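Local structure of cyclic nucleotide-binding domain (CNMP-BD) protein (Geobacter metallireducens, 3MDP) at residues A[13-25]-A[123-135]. The protein probably binds a cyclic nucleotide through its double-stranded beta-helix domain and may act as a DNA-binding transcription factor. Sequence-based numbering, arbitrary orientation.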
# COMPACT_ATOMS: atom_id res chain seq x y z
N PHE A 13 -0.15 -8.53 -9.74
CA PHE A 13 0.09 -7.11 -9.94
C PHE A 13 -0.30 -6.66 -11.36
O PHE A 13 -0.78 -5.55 -11.54
CB PHE A 13 1.55 -6.78 -9.62
CG PHE A 13 1.88 -5.33 -9.70
CD1 PHE A 13 1.63 -4.48 -8.63
CD2 PHE A 13 2.46 -4.81 -10.84
CE1 PHE A 13 1.94 -3.13 -8.70
CE2 PHE A 13 2.77 -3.46 -10.92
CZ PHE A 13 2.51 -2.62 -9.84
N PHE A 14 -0.12 -7.55 -12.34
CA PHE A 14 -0.30 -7.23 -13.73
C PHE A 14 -1.60 -7.74 -14.37
O PHE A 14 -1.94 -7.27 -15.47
CB PHE A 14 0.86 -7.83 -14.53
CG PHE A 14 2.18 -7.29 -14.19
CD1 PHE A 14 2.56 -6.04 -14.64
CD2 PHE A 14 3.04 -8.00 -13.38
CE1 PHE A 14 3.79 -5.52 -14.32
CE2 PHE A 14 4.27 -7.48 -13.05
CZ PHE A 14 4.65 -6.24 -13.53
N ALA A 15 -2.28 -8.68 -13.70
CA ALA A 15 -3.41 -9.42 -14.25
C ALA A 15 -4.59 -8.50 -14.70
O ALA A 15 -5.31 -8.85 -15.63
CB ALA A 15 -3.89 -10.50 -13.25
N SER A 16 -4.75 -7.35 -14.03
CA SER A 16 -5.84 -6.37 -14.28
C SER A 16 -5.54 -5.31 -15.35
O SER A 16 -6.43 -4.55 -15.72
CB SER A 16 -6.18 -5.60 -12.97
OG SER A 16 -5.07 -4.81 -12.47
N LEU A 17 -4.30 -5.23 -15.82
CA LEU A 17 -3.91 -4.19 -16.80
C LEU A 17 -4.46 -4.46 -18.20
O LEU A 17 -4.64 -5.60 -18.60
CB LEU A 17 -2.38 -4.07 -16.87
CG LEU A 17 -1.66 -3.68 -15.58
CD1 LEU A 17 -0.17 -3.63 -15.79
CD2 LEU A 17 -2.14 -2.35 -15.03
N THR A 18 -4.73 -3.39 -18.94
CA THR A 18 -5.10 -3.54 -20.34
C THR A 18 -3.92 -4.05 -21.15
O THR A 18 -2.75 -3.99 -20.72
CB THR A 18 -5.50 -2.20 -20.97
OG1 THR A 18 -4.36 -1.33 -20.95
CG2 THR A 18 -6.66 -1.57 -20.20
N ASP A 19 -4.22 -4.52 -22.35
CA ASP A 19 -3.18 -5.04 -23.24
C ASP A 19 -2.15 -3.97 -23.59
O ASP A 19 -0.95 -4.27 -23.61
CB ASP A 19 -3.81 -5.60 -24.52
CG ASP A 19 -4.60 -6.88 -24.27
OD1 ASP A 19 -4.24 -7.67 -23.36
OD2 ASP A 19 -5.58 -7.09 -25.01
N GLU A 20 -2.60 -2.75 -23.84
CA GLU A 20 -1.68 -1.64 -24.15
C GLU A 20 -0.79 -1.35 -22.94
O GLU A 20 0.42 -1.17 -23.08
CB GLU A 20 -2.44 -0.36 -24.58
CG GLU A 20 -1.53 0.89 -24.74
CD GLU A 20 -2.21 2.05 -25.46
OE1 GLU A 20 -2.56 1.89 -26.64
OE2 GLU A 20 -2.34 3.15 -24.86
N GLN A 21 -1.39 -1.31 -21.76
CA GLN A 21 -0.62 -1.09 -20.54
C GLN A 21 0.46 -2.17 -20.34
O GLN A 21 1.58 -1.87 -19.97
CB GLN A 21 -1.55 -0.98 -19.32
CG GLN A 21 -2.41 0.31 -19.28
CD GLN A 21 -3.56 0.26 -18.26
OE1 GLN A 21 -3.89 -0.80 -17.72
NE2 GLN A 21 -4.15 1.42 -17.97
N LEU A 22 0.14 -3.44 -20.63
CA LEU A 22 1.13 -4.50 -20.45
C LEU A 22 2.28 -4.37 -21.44
O LEU A 22 3.46 -4.50 -21.05
CB LEU A 22 0.50 -5.91 -20.48
CG LEU A 22 -0.20 -6.32 -19.17
CD1 LEU A 22 -0.71 -7.74 -19.26
CD2 LEU A 22 0.69 -6.18 -17.95
N LYS A 23 1.97 -4.10 -22.70
CA LYS A 23 2.99 -3.80 -23.72
C LYS A 23 3.88 -2.62 -23.32
O LYS A 23 5.11 -2.65 -23.47
CB LYS A 23 2.33 -3.48 -25.08
N ASP A 24 3.26 -1.56 -22.82
CA ASP A 24 4.01 -0.40 -22.36
C ASP A 24 4.94 -0.73 -21.21
O ASP A 24 6.12 -0.37 -21.25
CB ASP A 24 3.07 0.76 -21.98
CG ASP A 24 2.55 1.51 -23.21
OD1 ASP A 24 3.28 1.58 -24.22
OD2 ASP A 24 1.42 2.02 -23.16
N ILE A 25 4.45 -1.47 -20.21
CA ILE A 25 5.29 -1.85 -19.07
C ILE A 25 6.40 -2.80 -19.52
O ILE A 25 7.55 -2.65 -19.09
CB ILE A 25 4.46 -2.45 -17.88
CG1 ILE A 25 3.60 -1.37 -17.25
CG2 ILE A 25 5.38 -3.07 -16.82
CD1 ILE A 25 2.52 -1.87 -16.31
N GLN A 123 -3.26 9.19 -16.14
CA GLN A 123 -4.07 9.02 -14.91
C GLN A 123 -4.60 7.58 -14.74
O GLN A 123 -4.67 7.08 -13.62
CB GLN A 123 -5.25 10.02 -14.89
CG GLN A 123 -6.22 9.87 -13.67
CD GLN A 123 -7.37 10.90 -13.65
OE1 GLN A 123 -7.67 11.57 -14.64
NE2 GLN A 123 -8.03 11.03 -12.49
N ALA A 124 -4.97 6.93 -15.84
CA ALA A 124 -5.54 5.60 -15.77
C ALA A 124 -4.49 4.60 -15.29
O ALA A 124 -4.75 3.83 -14.37
CB ALA A 124 -6.12 5.18 -17.12
N LEU A 125 -3.31 4.60 -15.90
CA LEU A 125 -2.23 3.74 -15.45
C LEU A 125 -1.79 4.10 -14.01
O LEU A 125 -1.61 3.21 -13.20
CB LEU A 125 -1.05 3.75 -16.42
CG LEU A 125 0.05 2.73 -16.12
CD1 LEU A 125 -0.48 1.30 -16.15
CD2 LEU A 125 1.21 2.90 -17.10
N GLY A 126 -1.65 5.39 -13.69
CA GLY A 126 -1.31 5.83 -12.33
C GLY A 126 -2.23 5.28 -11.24
O GLY A 126 -1.77 4.74 -10.23
N GLN A 127 -3.53 5.37 -11.47
CA GLN A 127 -4.52 4.83 -10.55
C GLN A 127 -4.37 3.30 -10.34
O GLN A 127 -4.42 2.82 -9.21
CB GLN A 127 -5.94 5.13 -11.04
CG GLN A 127 -6.43 6.56 -10.75
N VAL A 128 -4.21 2.54 -11.42
CA VAL A 128 -4.17 1.09 -11.29
C VAL A 128 -2.88 0.66 -10.62
O VAL A 128 -2.90 -0.23 -9.79
CB VAL A 128 -4.33 0.34 -12.65
CG1 VAL A 128 -3.22 0.73 -13.62
CG2 VAL A 128 -4.34 -1.15 -12.43
N LEU A 129 -1.75 1.28 -11.02
CA LEU A 129 -0.47 0.97 -10.42
C LEU A 129 -0.47 1.23 -8.91
O LEU A 129 0.03 0.42 -8.14
CB LEU A 129 0.65 1.76 -11.08
CG LEU A 129 0.97 1.37 -12.54
CD1 LEU A 129 2.05 2.30 -13.07
CD2 LEU A 129 1.39 -0.08 -12.69
N MSE A 130 -1.02 2.36 -8.49
CA MSE A 130 -1.04 2.68 -7.04
C MSE A 130 -1.96 1.74 -6.29
O MSE A 130 -1.61 1.30 -5.19
CB MSE A 130 -1.50 4.11 -6.79
CG MSE A 130 -0.56 5.16 -7.27
SE MSE A 130 1.24 4.94 -6.56
CE MSE A 130 0.96 4.80 -4.74
N ASN A 131 -3.14 1.47 -6.84
CA ASN A 131 -4.03 0.47 -6.25
C ASN A 131 -3.32 -0.86 -6.04
O ASN A 131 -3.33 -1.45 -4.96
CB ASN A 131 -5.28 0.25 -7.12
CG ASN A 131 -6.27 -0.67 -6.48
OD1 ASN A 131 -6.26 -1.88 -6.69
ND2 ASN A 131 -7.07 -0.12 -5.64
N ASN A 132 -2.68 -1.32 -7.11
CA ASN A 132 -2.00 -2.61 -7.10
C ASN A 132 -0.79 -2.68 -6.18
O ASN A 132 -0.55 -3.73 -5.56
CB ASN A 132 -1.72 -3.05 -8.54
CG ASN A 132 -3.02 -3.35 -9.32
OD1 ASN A 132 -4.15 -3.11 -8.83
ND2 ASN A 132 -2.88 -3.86 -10.53
N VAL A 133 -0.05 -1.58 -6.08
CA VAL A 133 1.03 -1.49 -5.10
C VAL A 133 0.47 -1.62 -3.69
O VAL A 133 0.91 -2.48 -2.91
CB VAL A 133 1.80 -0.18 -5.24
CG1 VAL A 133 2.56 0.15 -3.95
CG2 VAL A 133 2.73 -0.23 -6.45
N ALA A 134 -0.56 -0.82 -3.39
CA ALA A 134 -1.24 -0.87 -2.09
C ALA A 134 -1.75 -2.30 -1.76
O ALA A 134 -1.50 -2.84 -0.67
CB ALA A 134 -2.39 0.15 -2.01
N ALA A 135 -2.42 -2.94 -2.72
CA ALA A 135 -2.86 -4.32 -2.54
C ALA A 135 -1.70 -5.28 -2.27
O ALA A 135 -1.81 -6.19 -1.43
CB ALA A 135 -3.70 -4.81 -3.75
O HOH W 1 -6.91 -3.55 -9.79
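The amide nitrogen ND2 of Asn132 is shared by two acceptors of the N-terminal segment, donating to the backbone O of Phe13 at 2.9 Å and to Ser16 OG at 3.1 Å. In this cyclic nucleotide-binding domain the two bonds tie the long helix 123-139, which follows the double-stranded beta-helix, to the N-terminal segment 13-25 that precedes it. The bond to Ser16 is the straighter, at 166°, and OG lies in the amide plane; Phe13 O sits somewhat out of that plane and accepts a less straight bond. A water donates to Asn132 OD1, so both ends of the amide are engaged. Replacing Asn132 by alanine removes ND2, which would probably leave Phe13 O and Ser16 OG without their shared donor and weaken the tie between the two segments. The Phe13 ring reaches helix 123-139 because its CG lies opposite the backbone N (chi1 -176°); CD1 comes 3.6 Å from Asn132 CB and the ring stands 73° from the amide plane. Val133 N lies at its edge, near the ring plane, and CZ meets Leu129 CD2. Beyond the ring, Leu50 of strand 49-55 connects this packing to the beta-helix. Further along, Leu17 CD2 fits against both methyls of Val128, each at 3.6 Å. Helix 19-25 then runs steeply across helix 123-135, with Ile25 CD1 near Leu129 CD2, and Leu129 also touches Leu115 and Ser119 of helix 112-121. A capping box starts helix 19-25: Thr18 OG1 accepts from Gln21 N, and Gln21 OE1 accepts from Thr18 N at 3.0 Å. The same Gln21 side chain, extended beyond CG, runs past that of Leu125 in the opposite direction, its CG 3.8 Å from Leu125 CD1.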